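Local coordinates for protein neutral ceramidase (PDB 2ZWS) that hydrolyses the N-acyl linkage of ceramides to sphingosine and free fatty acid as a zinc-dependent secreted enzyme, and also catalyses the reverse synthesis, at residues L56-T61 and I198-V203; Y225-D230 and A239-T244; K384-T389 and S502-N507. One frame throughout, in Å; residues are numbered along the deposited sequence.

Contact 1. Residues L56-T61 and I198-V203; sequences LVYVNT and ISWFPV. With FMT (formic acid), chain E.
Tyr58 meets Ile198 and Trp200 in a buried contact between two strands of the large, curled mixed sheet of the ceramidase N-terminal region. Strands 55-61 and 194-200 both belong to this sheet, but four other strands separate them in its pairing order, so no backbone hydrogen bond joins them and side chains alone make the contact. Ile198 comes first. Its CG1 stands opposite its own carbonyl carbon (chi1 -54°), and the methyl beyond it, CD1, rests 3.7 Å from Tyr58 CD1; the branch methyl CG2 is a little farther away, 4.1 Å from Tyr58 CE1. The same CG2 also lies 3.5 Å above the plane of the Trp200 indole, shifted toward its rim, so this one methyl touches both aromatic groups. Ser199, which does not meet the first segment, packs on Phe241 and Met182. Trp200 then brings its indole back toward the tyrosine, the two side chains running past one another in opposite senses. Trp200 NE1 comes to 3.8 Å from Tyr58 OH, too long for a hydrogen bond; the phenol instead bonds to Asn439 ND2. Tyr58 reaches this neighbourhood because its CG is anti to the backbone N (chi1 170°), and Met92 and Ala242 also touch the side chain. After Trp200 the strand gives way to a loop. Zinc ligand His97 lies about 11 Å from Tyr58, side chain to side chain. Two residues along from Tyr58, Asn60, inferred to bind substrate, donates from ND2 to O2 of a formic acid probably left from crystallisation, at 2.8 Å with a bent N-H...O angle of 140°.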
loop_
_atom_site.group_PDB
_atom_site.type_symbol
_atom_site.label_atom_id
_atom_site.label_comp_id
_atom_site.label_asym_id
_atom_site.label_seq_id
_atom_site.Cartn_x
_atom_site.Cartn_y
_atom_site.Cartn_z
ATOM N N LEU A 56 14.853 -1.734 -15.008
ATOM C CA LEU A 56 13.998 -2.245 -13.958
ATOM C C LEU A 56 12.955 -1.192 -13.633
ATOM O O LEU A 56 13.209 0.003 -13.785
ATOM C CB LEU A 56 14.830 -2.498 -12.694
ATOM C CG LEU A 56 15.971 -3.525 -12.821
ATOM C CD1 LEU A 56 16.760 -3.501 -11.534
ATOM C CD2 LEU A 56 15.466 -4.921 -13.102
ATOM N N VAL A 57 11.793 -1.631 -13.164
ATOM C CA VAL A 57 10.851 -0.681 -12.571
ATOM C C VAL A 57 10.313 -1.235 -11.242
ATOM O O VAL A 57 9.902 -2.405 -11.133
ATOM C CB VAL A 57 9.729 -0.235 -13.573
ATOM C CG1 VAL A 57 8.893 -1.414 -14.057
ATOM C CG2 VAL A 57 8.858 0.862 -12.957
ATOM N N TYR A 58 10.353 -0.364 -10.235
ATOM C CA TYR A 58 9.810 -0.638 -8.914
ATOM C C TYR A 58 8.660 0.340 -8.659
ATOM O O TYR A 58 8.799 1.541 -8.911
ATOM C CB TYR A 58 10.913 -0.439 -7.851
ATOM C CG TYR A 58 10.410 -0.454 -6.444
ATOM C CD1 TYR A 58 10.036 0.729 -5.793
ATOM C CD2 TYR A 58 10.290 -1.659 -5.768
ATOM C CE1 TYR A 58 9.545 0.720 -4.494
ATOM C CE2 TYR A 58 9.818 -1.698 -4.444
ATOM C CZ TYR A 58 9.440 -0.505 -3.826
ATOM O OH TYR A 58 8.968 -0.546 -2.533
ATOM N N VAL A 59 7.499 -0.199 -8.278
ATOM C CA VAL A 59 6.342 0.644 -7.980
ATOM C C VAL A 59 5.883 0.391 -6.556
ATOM O O VAL A 59 5.641 -0.768 -6.179
ATOM C CB VAL A 59 5.138 0.401 -8.985
ATOM C CG1 VAL A 59 4.021 1.378 -8.716
ATOM C CG2 VAL A 59 5.589 0.492 -10.468
ATOM N N ASN A 60 5.811 1.447 -5.743
ATOM C CA ASN A 60 5.227 1.290 -4.415
ATOM C C ASN A 60 3.839 1.950 -4.397
ATOM O O ASN A 60 3.655 3.034 -4.957
ATOM C CB ASN A 60 6.120 1.897 -3.309
ATOM C CG ASN A 60 5.759 1.398 -1.919
ATOM O OD1 ASN A 60 5.620 0.193 -1.675
ATOM N ND2 ASN A 60 5.669 2.325 -1.001
ATOM N N THR A 61 2.855 1.252 -3.828
ATOM C CA THR A 61 1.465 1.668 -3.902
ATOM C C THR A 61 0.858 1.914 -2.511
ATOM O O THR A 61 1.126 1.163 -1.536
ATOM C CB THR A 61 0.606 0.587 -4.634
ATOM O OG1 THR A 61 0.625 -0.648 -3.881
ATOM C CG2 THR A 61 1.112 0.370 -6.101
ATOM N N ILE A 198 13.407 6.298 -2.222
ATOM C CA ILE A 198 12.620 5.197 -1.655
ATOM C C ILE A 198 13.197 4.890 -0.267
ATOM O O ILE A 198 14.399 4.632 -0.135
ATOM C CB ILE A 198 12.687 3.906 -2.522
ATOM C CG1 ILE A 198 12.293 4.178 -3.995
ATOM C CG2 ILE A 198 11.844 2.785 -1.869
ATOM C CD1 ILE A 198 12.792 3.084 -4.943
ATOM N N SER A 199 12.332 4.949 0.743
ATOM C CA SER A 199 12.681 4.562 2.129
ATOM C C SER A 199 12.056 3.196 2.453
ATOM O O SER A 199 10.869 2.972 2.172
ATOM C CB SER A 199 12.136 5.601 3.125
ATOM O OG SER A 199 11.957 5.055 4.425
ATOM N N TRP A 200 12.847 2.278 3.020
ATOM C CA TRP A 200 12.304 0.984 3.476
ATOM C C TRP A 200 12.438 0.919 4.984
ATOM O O TRP A 200 13.541 1.063 5.535
ATOM C CB TRP A 200 13.085 -0.204 2.905
ATOM C CG TRP A 200 12.863 -0.463 1.448
ATOM C CD1 TRP A 200 11.905 -1.262 0.901
ATOM C CD2 TRP A 200 13.653 0.032 0.348
ATOM N NE1 TRP A 200 12.024 -1.287 -0.471
ATOM C CE2 TRP A 200 13.092 -0.510 -0.843
ATOM C CE3 TRP A 200 14.789 0.869 0.249
ATOM C CZ2 TRP A 200 13.613 -0.248 -2.115
ATOM C CZ3 TRP A 200 15.306 1.145 -1.042
ATOM C CH2 TRP A 200 14.707 0.582 -2.208
ATOM N N PHE A 201 11.317 0.711 5.654
ATOM C CA PHE A 201 11.302 0.631 7.119
ATOM C C PHE A 201 10.025 -0.108 7.536
ATOM O O PHE A 201 8.955 0.216 7.021
ATOM C CB PHE A 201 11.329 2.026 7.759
ATOM C CG PHE A 201 11.155 2.000 9.244
ATOM C CD1 PHE A 201 9.945 2.378 9.812
ATOM C CD2 PHE A 201 12.214 1.633 10.091
ATOM C CE1 PHE A 201 9.752 2.340 11.195
ATOM C CE2 PHE A 201 12.030 1.577 11.497
ATOM C CZ PHE A 201 10.804 1.948 12.049
ATOM N N PRO A 202 10.123 -1.107 8.435
ATOM C CA PRO A 202 8.898 -1.869 8.748
ATOM C C PRO A 202 8.080 -1.293 9.890
ATOM O O PRO A 202 8.576 -1.157 11.015
ATOM C CB PRO A 202 9.438 -3.257 9.137
ATOM C CG PRO A 202 10.820 -2.936 9.773
ATOM C CD PRO A 202 11.318 -1.631 9.136
ATOM N N VAL A 203 6.815 -0.996 9.609
ATOM C CA VAL A 203 5.847 -0.612 10.639
ATOM C C VAL A 203 4.460 -0.678 10.010
ATOM O O VAL A 203 4.275 -0.126 8.927
ATOM C CB VAL A 203 6.141 0.806 11.250
ATOM C CG1 VAL A 203 6.089 1.950 10.177
ATOM C CG2 VAL A 203 5.206 1.080 12.448
HETATM C C FMT E . 4.681 5.713 0.140
HETATM O O1 FMT E . 3.583 6.207 0.562
HETATM O O2 FMT E . 4.957 5.065 -0.919
#

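Contact 2. Residues Y225-D230 and A239-T244; sequences YHWEHD and AAFAQT
Trp227 and Glu228 pack helix 218-231 against strand 238-242 of the large sheet, where they meet Ala239 and Phe241. Strand 194-200, helix 218-231 and strand 238-242 form a beta-alpha-beta crossover, the two strands being parallel neighbours. The contact lies on its return leg: helix segment 225-230 and strand segment 239-242 run antiparallel at 173°, their axes 8.2 Å apart at closest approach. The apolar half is carried by Trp227. Its CE3 lies 3.8 Å from Ala239 CB, and the CZ corner of the Phe241 ring meets the indole at its edge, 3.8 Å from CE3, the two side chains crossing at about a right angle. Phe277, Tyr281 and Ala280 of helix 265-286, together with Phe237, also pack around the indole. The polar half belongs to Glu228. With the chain extended beyond CG, its OE1 receives Ala239 N at 2.9 Å, nearly straight at 168°, through the lone pair turned away from OE2. Strand 194-200 pairs with Ala240 and Ala242, so this carboxylate takes up an N-H that faces the other way, while Ala239 O is met by Ser224 OG of the same helix. Glu228 is itself held by charge: OE1 also forms a salt bridge with Arg43 and OE2 with Lys11, both from other strands of the sheet. A carboxylate flanked by two cations and one backbone N-H is probably kept ionised, and its rotation should be well fixed.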
loop_
_atom_site.group_PDB
_atom_site.type_symbol
_atom_site.label_atom_id
_atom_site.label_comp_id
_atom_site.label_asym_id
_atom_site.label_seq_id
_atom_site.Cartn_x
_atom_site.Cartn_y
_atom_site.Cartn_z
ATOM N N TYR A 225 3.794 12.362 1.471
ATOM C CA TYR A 225 3.149 13.645 1.197
ATOM C C TYR A 225 3.980 14.743 1.851
ATOM O O TYR A 225 4.230 15.778 1.226
ATOM C CB TYR A 225 1.759 13.666 1.818
ATOM C CG TYR A 225 1.045 14.992 1.711
ATOM C CD1 TYR A 225 1.010 15.878 2.789
ATOM C CD2 TYR A 225 0.386 15.358 0.519
ATOM C CE1 TYR A 225 0.331 17.099 2.678
ATOM C CE2 TYR A 225 -0.288 16.560 0.419
ATOM C CZ TYR A 225 -0.285 17.428 1.495
ATOM O OH TYR A 225 -0.974 18.630 1.423
ATOM N N HIS A 226 4.411 14.547 3.096
ATOM C CA HIS A 226 5.191 15.601 3.740
ATOM C C HIS A 226 6.452 15.908 2.908
ATOM O O HIS A 226 6.801 17.077 2.687
ATOM C CB HIS A 226 5.544 15.180 5.171
ATOM C CG HIS A 226 6.308 16.221 5.929
ATOM N ND1 HIS A 226 5.745 17.421 6.311
ATOM C CD2 HIS A 226 7.588 16.244 6.375
ATOM C CE1 HIS A 226 6.650 18.139 6.965
ATOM N NE2 HIS A 226 7.774 17.441 7.027
ATOM N N TRP A 227 7.151 14.874 2.441
ATOM C CA TRP A 227 8.359 15.122 1.634
ATOM C C TRP A 227 8.047 15.832 0.316
ATOM O O TRP A 227 8.713 16.815 -0.049
ATOM C CB TRP A 227 9.109 13.815 1.354
ATOM C CG TRP A 227 10.600 13.991 1.152
ATOM C CD1 TRP A 227 11.270 15.123 0.706
ATOM C CD2 TRP A 227 11.609 12.986 1.347
ATOM N NE1 TRP A 227 12.631 14.865 0.655
ATOM C CE2 TRP A 227 12.862 13.571 1.036
ATOM C CE3 TRP A 227 11.575 11.650 1.775
ATOM C CZ2 TRP A 227 14.067 12.859 1.142
ATOM C CZ3 TRP A 227 12.782 10.943 1.871
ATOM C CH2 TRP A 227 14.005 11.552 1.550
ATOM N N GLU A 228 7.068 15.298 -0.419
ATOM C CA GLU A 228 6.728 15.821 -1.745
ATOM C C GLU A 228 6.102 17.219 -1.714
ATOM O O GLU A 228 6.432 18.078 -2.559
ATOM C CB GLU A 228 5.770 14.870 -2.450
ATOM C CG GLU A 228 6.403 13.522 -2.760
ATOM C CD GLU A 228 5.413 12.432 -3.183
ATOM O OE1 GLU A 228 5.910 11.370 -3.658
ATOM O OE2 GLU A 228 4.174 12.620 -3.035
ATOM N N HIS A 229 5.212 17.435 -0.750
ATOM C CA HIS A 229 4.379 18.640 -0.695
ATOM C C HIS A 229 4.948 19.707 0.235
ATOM O O HIS A 229 4.881 20.888 -0.090
ATOM C CB HIS A 229 2.963 18.264 -0.258
ATOM C CG HIS A 229 1.996 19.408 -0.200
ATOM N ND1 HIS A 229 1.812 20.158 0.940
ATOM C CD2 HIS A 229 1.141 19.908 -1.123
ATOM C CE1 HIS A 229 0.888 21.081 0.721
ATOM N NE2 HIS A 229 0.462 20.950 -0.524
ATOM N N ASP A 230 5.467 19.312 1.397
ATOM C CA ASP A 230 5.879 20.309 2.405
ATOM C C ASP A 230 7.388 20.596 2.385
ATOM O O ASP A 230 7.813 21.673 2.814
ATOM C CB ASP A 230 5.481 19.867 3.837
ATOM C CG ASP A 230 3.974 19.602 4.012
ATOM O OD1 ASP A 230 3.658 18.753 4.887
ATOM O OD2 ASP A 230 3.131 20.227 3.311
ATOM N N ALA A 239 8.638 10.567 -3.439
ATOM C CA ALA A 239 9.144 9.870 -2.244
ATOM C C ALA A 239 8.240 8.699 -1.923
ATOM O O ALA A 239 7.064 8.881 -1.635
ATOM C CB ALA A 239 9.163 10.792 -1.048
ATOM N N ALA A 240 8.799 7.499 -1.996
ATOM C CA ALA A 240 8.068 6.280 -1.586
ATOM C C ALA A 240 8.539 5.838 -0.188
ATOM O O ALA A 240 9.722 5.777 0.081
ATOM C CB ALA A 240 8.282 5.139 -2.597
ATOM N N PHE A 241 7.584 5.509 0.683
ATOM C CA PHE A 241 7.878 4.860 1.940
ATOM C C PHE A 241 7.350 3.441 1.853
ATOM O O PHE A 241 6.115 3.214 1.863
ATOM C CB PHE A 241 7.282 5.656 3.107
ATOM C CG PHE A 241 8.094 6.860 3.424
ATOM C CD1 PHE A 241 7.984 7.984 2.614
ATOM C CD2 PHE A 241 9.017 6.859 4.477
ATOM C CE1 PHE A 241 8.781 9.124 2.844
ATOM C CE2 PHE A 241 9.806 8.004 4.718
ATOM C CZ PHE A 241 9.701 9.111 3.887
ATOM N N ALA A 242 8.293 2.506 1.728
ATOM C CA ALA A 242 8.027 1.079 1.539
ATOM C C ALA A 242 8.238 0.278 2.833
ATOM O O ALA A 242 8.861 0.761 3.802
ATOM C CB ALA A 242 8.928 0.509 0.451
ATOM N N GLN A 243 7.681 -0.926 2.848
ATOM C CA GLN A 243 7.817 -1.862 3.980
ATOM C C GLN A 243 9.016 -2.792 3.855
ATOM O O GLN A 243 9.522 -3.012 2.757
ATOM C CB GLN A 243 6.568 -2.759 4.091
ATOM C CG GLN A 243 5.310 -1.982 4.434
ATOM C CD GLN A 243 5.237 -1.570 5.886
ATOM O OE1 GLN A 243 6.160 -1.833 6.700
ATOM N NE2 GLN A 243 4.109 -0.959 6.246
ATOM N N THR A 244 9.465 -3.344 4.987
ATOM C CA THR A 244 10.348 -4.525 4.959
ATOM C C THR A 244 9.638 -5.736 5.584
ATOM O O THR A 244 8.706 -6.277 4.990
ATOM C CB THR A 244 11.761 -4.264 5.555
ATOM O OG1 THR A 244 11.662 -3.913 6.938
ATOM C CG2 THR A 244 12.446 -3.150 4.804
#

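Contact 3. Residues K384-T389 and S502-N507; sequences KPYPWT and SCCQMN
Tyr386 presents its hydroxyl to the two sulfurs of Cys503 and Cys504. In the conformer described, OH is 3.7 Å from Cys503 SG and equally 3.7 Å from Cys504 SG, so the phenol oxygen sits level with the middle of the S-S bond; neither approach is a hydrogen bond. Both cysteines have two deposited conformers, which leaves the sulfur positions less certain. Lower on the ring, CE2 lies 4.0 Å from Cys504 CB. The tyrosine gets there with CG opposite its carbonyl carbon (chi1 -56°), and Pro385, which follows a cis peptide bond, lies with CB 3.9 Å above one ring face, toward the rim. Cysteines that are adjacent in sequence and joined, here at 2.1 Å between SG atoms, form a vicinal disulfide, an eight-membered ring through the intervening peptide. To close it the two side chains take different torsions: Cys503 SG lies between its backbone N and carbonyl carbon (chi1 68°), whereas Cys504 SG is anti to the carbonyl carbon (chi1 -58°). This ring lies at the surface in the long connection between helix 471-488 and strand 526-528, and Tyr386 belongs to the loop ahead of strand 392-400. Next to the disulfide, the Gln505 side chain is bent at each of its torsions, with NE2 hydrogen-bonded to Leu501 O and His107 O; Leu501 also touches Tyr386. Met506 reaches to Phe351 and Ala354 of helix 350-354, where Trp388 of the other loop rests on Leu352. Glycerol, probably from the crystallisation liquor, is hydrogen-bonded to Cys504 O and Met506 N, and a glycerol lies about 4 Å from the Tyr386 side chain.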
loop_
_atom_site.group_PDB
_atom_site.type_symbol
_atom_site.label_atom_id
_atom_site.label_comp_id
_atom_site.label_asym_id
_atom_site.label_seq_id
_atom_site.Cartn_x
_atom_site.Cartn_y
_atom_site.Cartn_z
ATOM N N LYS A 384 -13.499 -25.501 -2.639
ATOM C CA LYS A 384 -13.820 -25.759 -4.044
ATOM C C LYS A 384 -14.950 -24.826 -4.489
ATOM O O LYS A 384 -15.819 -24.505 -3.676
ATOM C CB LYS A 384 -14.225 -27.235 -4.220
ATOM C CG LYS A 384 -13.068 -28.228 -3.995
ATOM C CD LYS A 384 -11.989 -28.109 -5.061
ATOM C CE LYS A 384 -10.921 -29.205 -4.951
ATOM N NZ LYS A 384 -10.061 -29.061 -3.735
ATOM N N PRO A 385 -14.946 -24.402 -5.771
ATOM C CA PRO A 385 -14.045 -24.801 -6.858
ATOM C C PRO A 385 -12.680 -24.147 -6.789
ATOM O O PRO A 385 -11.750 -24.616 -7.444
ATOM C CB PRO A 385 -14.768 -24.323 -8.135
ATOM C CG PRO A 385 -15.994 -23.657 -7.689
ATOM C CD PRO A 385 -15.922 -23.399 -6.239
ATOM N N TYR A 386 -12.567 -23.086 -5.992
ATOM C CA TYR A 386 -11.305 -22.366 -5.825
ATOM C C TYR A 386 -10.874 -22.270 -4.366
ATOM O O TYR A 386 -11.695 -22.011 -3.481
ATOM C CB TYR A 386 -11.431 -20.951 -6.389
ATOM C CG TYR A 386 -11.868 -20.947 -7.823
ATOM C CD1 TYR A 386 -10.986 -21.315 -8.838
ATOM C CD2 TYR A 386 -13.184 -20.649 -8.163
ATOM C CE1 TYR A 386 -11.383 -21.340 -10.176
ATOM C CE2 TYR A 386 -13.595 -20.681 -9.495
ATOM C CZ TYR A 386 -12.693 -21.021 -10.491
ATOM O OH TYR A 386 -13.122 -21.036 -11.814
ATOM N N PRO A 387 -9.569 -22.439 -4.106
ATOM C CA PRO A 387 -9.130 -22.228 -2.712
ATOM C C PRO A 387 -9.370 -20.766 -2.338
ATOM O O PRO A 387 -9.392 -19.900 -3.231
ATOM C CB PRO A 387 -7.622 -22.530 -2.743
ATOM C CG PRO A 387 -7.231 -22.450 -4.159
ATOM C CD PRO A 387 -8.453 -22.732 -5.019
ATOM N N TRP A 388 -9.572 -20.484 -1.052
ATOM C CA TRP A 388 -9.818 -19.103 -0.618
ATOM C C TRP A 388 -8.528 -18.294 -0.539
ATOM O O TRP A 388 -8.569 -17.087 -0.334
ATOM C CB TRP A 388 -10.494 -19.075 0.746
ATOM C CG TRP A 388 -11.878 -19.630 0.747
ATOM C CD1 TRP A 388 -12.574 -20.179 -0.304
ATOM C CD2 TRP A 388 -12.734 -19.689 1.880
ATOM N NE1 TRP A 388 -13.828 -20.585 0.127
ATOM C CE2 TRP A 388 -13.942 -20.300 1.468
ATOM C CE3 TRP A 388 -12.592 -19.291 3.222
ATOM C CZ2 TRP A 388 -15.008 -20.506 2.352
ATOM C CZ3 TRP A 388 -13.657 -19.505 4.104
ATOM C CH2 TRP A 388 -14.837 -20.106 3.664
ATOM N N THR A 389 -7.392 -18.978 -0.654
ATOM C CA THR A 389 -6.091 -18.349 -0.512
ATOM C C THR A 389 -5.201 -18.805 -1.671
ATOM O O THR A 389 -5.456 -19.833 -2.276
ATOM C CB THR A 389 -5.438 -18.725 0.841
ATOM O OG1 THR A 389 -5.632 -20.129 1.110
ATOM C CG2 THR A 389 -6.021 -17.898 1.976
ATOM N N SER A 502 -10.226 -14.692 -12.861
ATOM C CA SER A 502 -10.970 -13.524 -13.310
ATOM C C SER A 502 -12.412 -13.819 -13.777
ATOM O O SER A 502 -13.264 -12.948 -13.660
ATOM C CB SER A 502 -10.199 -12.765 -14.398
ATOM O OG SER A 502 -10.090 -13.554 -15.572
ATOM N N CYS A 503 -12.643 -15.035 -14.291
ATOM C CA CYS A 503 -13.973 -15.431 -14.805
ATOM C C CYS A 503 -15.073 -15.398 -13.766
ATOM O O CYS A 503 -16.248 -15.156 -14.087
ATOM C CB CYS A 503 -13.953 -16.857 -15.383
ATOM S SG CYS A 503 -13.710 -18.199 -14.151
ATOM N N CYS A 504 -14.699 -15.678 -12.526
ATOM C CA CYS A 504 -15.638 -16.295 -11.610
ATOM C C CYS A 504 -15.656 -15.632 -10.237
ATOM O O CYS A 504 -15.803 -16.294 -9.199
ATOM C CB CYS A 504 -15.370 -17.800 -11.557
ATOM S SG CYS A 504 -15.499 -18.574 -13.185
ATOM N N GLN A 505 -15.554 -14.309 -10.272
ATOM C CA GLN A 505 -15.607 -13.462 -9.079
ATOM C C GLN A 505 -17.045 -13.197 -8.656
ATOM O O GLN A 505 -17.907 -12.880 -9.488
ATOM C CB GLN A 505 -14.904 -12.140 -9.362
ATOM C CG GLN A 505 -13.396 -12.337 -9.562
ATOM C CD GLN A 505 -12.738 -12.945 -8.328
ATOM O OE1 GLN A 505 -12.810 -12.368 -7.241
ATOM N NE2 GLN A 505 -12.122 -14.107 -8.481
ATOM N N MET A 506 -17.311 -13.349 -7.374
ATOM C CA MET A 506 -18.631 -13.035 -6.815
ATOM C C MET A 506 -18.636 -11.668 -6.132
ATOM O O MET A 506 -17.592 -11.165 -5.666
ATOM C CB MET A 506 -19.051 -14.096 -5.788
ATOM C CG MET A 506 -19.143 -15.517 -6.354
ATOM S SD MET A 506 -19.885 -16.657 -5.179
ATOM C CE MET A 506 -18.751 -16.656 -3.838
ATOM N N ASN A 507 -19.820 -11.059 -6.070
ATOM C CA ASN A 507 -20.003 -9.814 -5.358
ATOM C C ASN A 507 -21.392 -9.663 -4.813
ATOM O O ASN A 507 -22.358 -9.875 -5.563
ATOM C CB ASN A 507 -19.764 -8.632 -6.288
ATOM C CG ASN A 507 -20.201 -7.329 -5.660
ATOM O OD1 ASN A 507 -19.741 -6.990 -4.582
ATOM N ND2 ASN A 507 -21.124 -6.603 -6.318
#

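In the fold
Contacts 1 and 2 adjoin, their centres 10 Å apart, because strands 194-200 and 238-242 are neighbours in one sheet: Ser199 O and Ala242 N approach to 2.7 Å, probably as a hydrogen bond. The formic acid held by Asn60 in contact 1 is also about 4 Å from the Phe241 side chain of contact 2, so both border the same site next to a presumed substrate-binding residue. Contact 3 stands apart at the surface, with centres 30 Å from contact 1 and 35 Å from contact 2. Yet its Tyr386 side chain is about 11 Å from those of Gln68 and Ser106, also inferred to bind substrate.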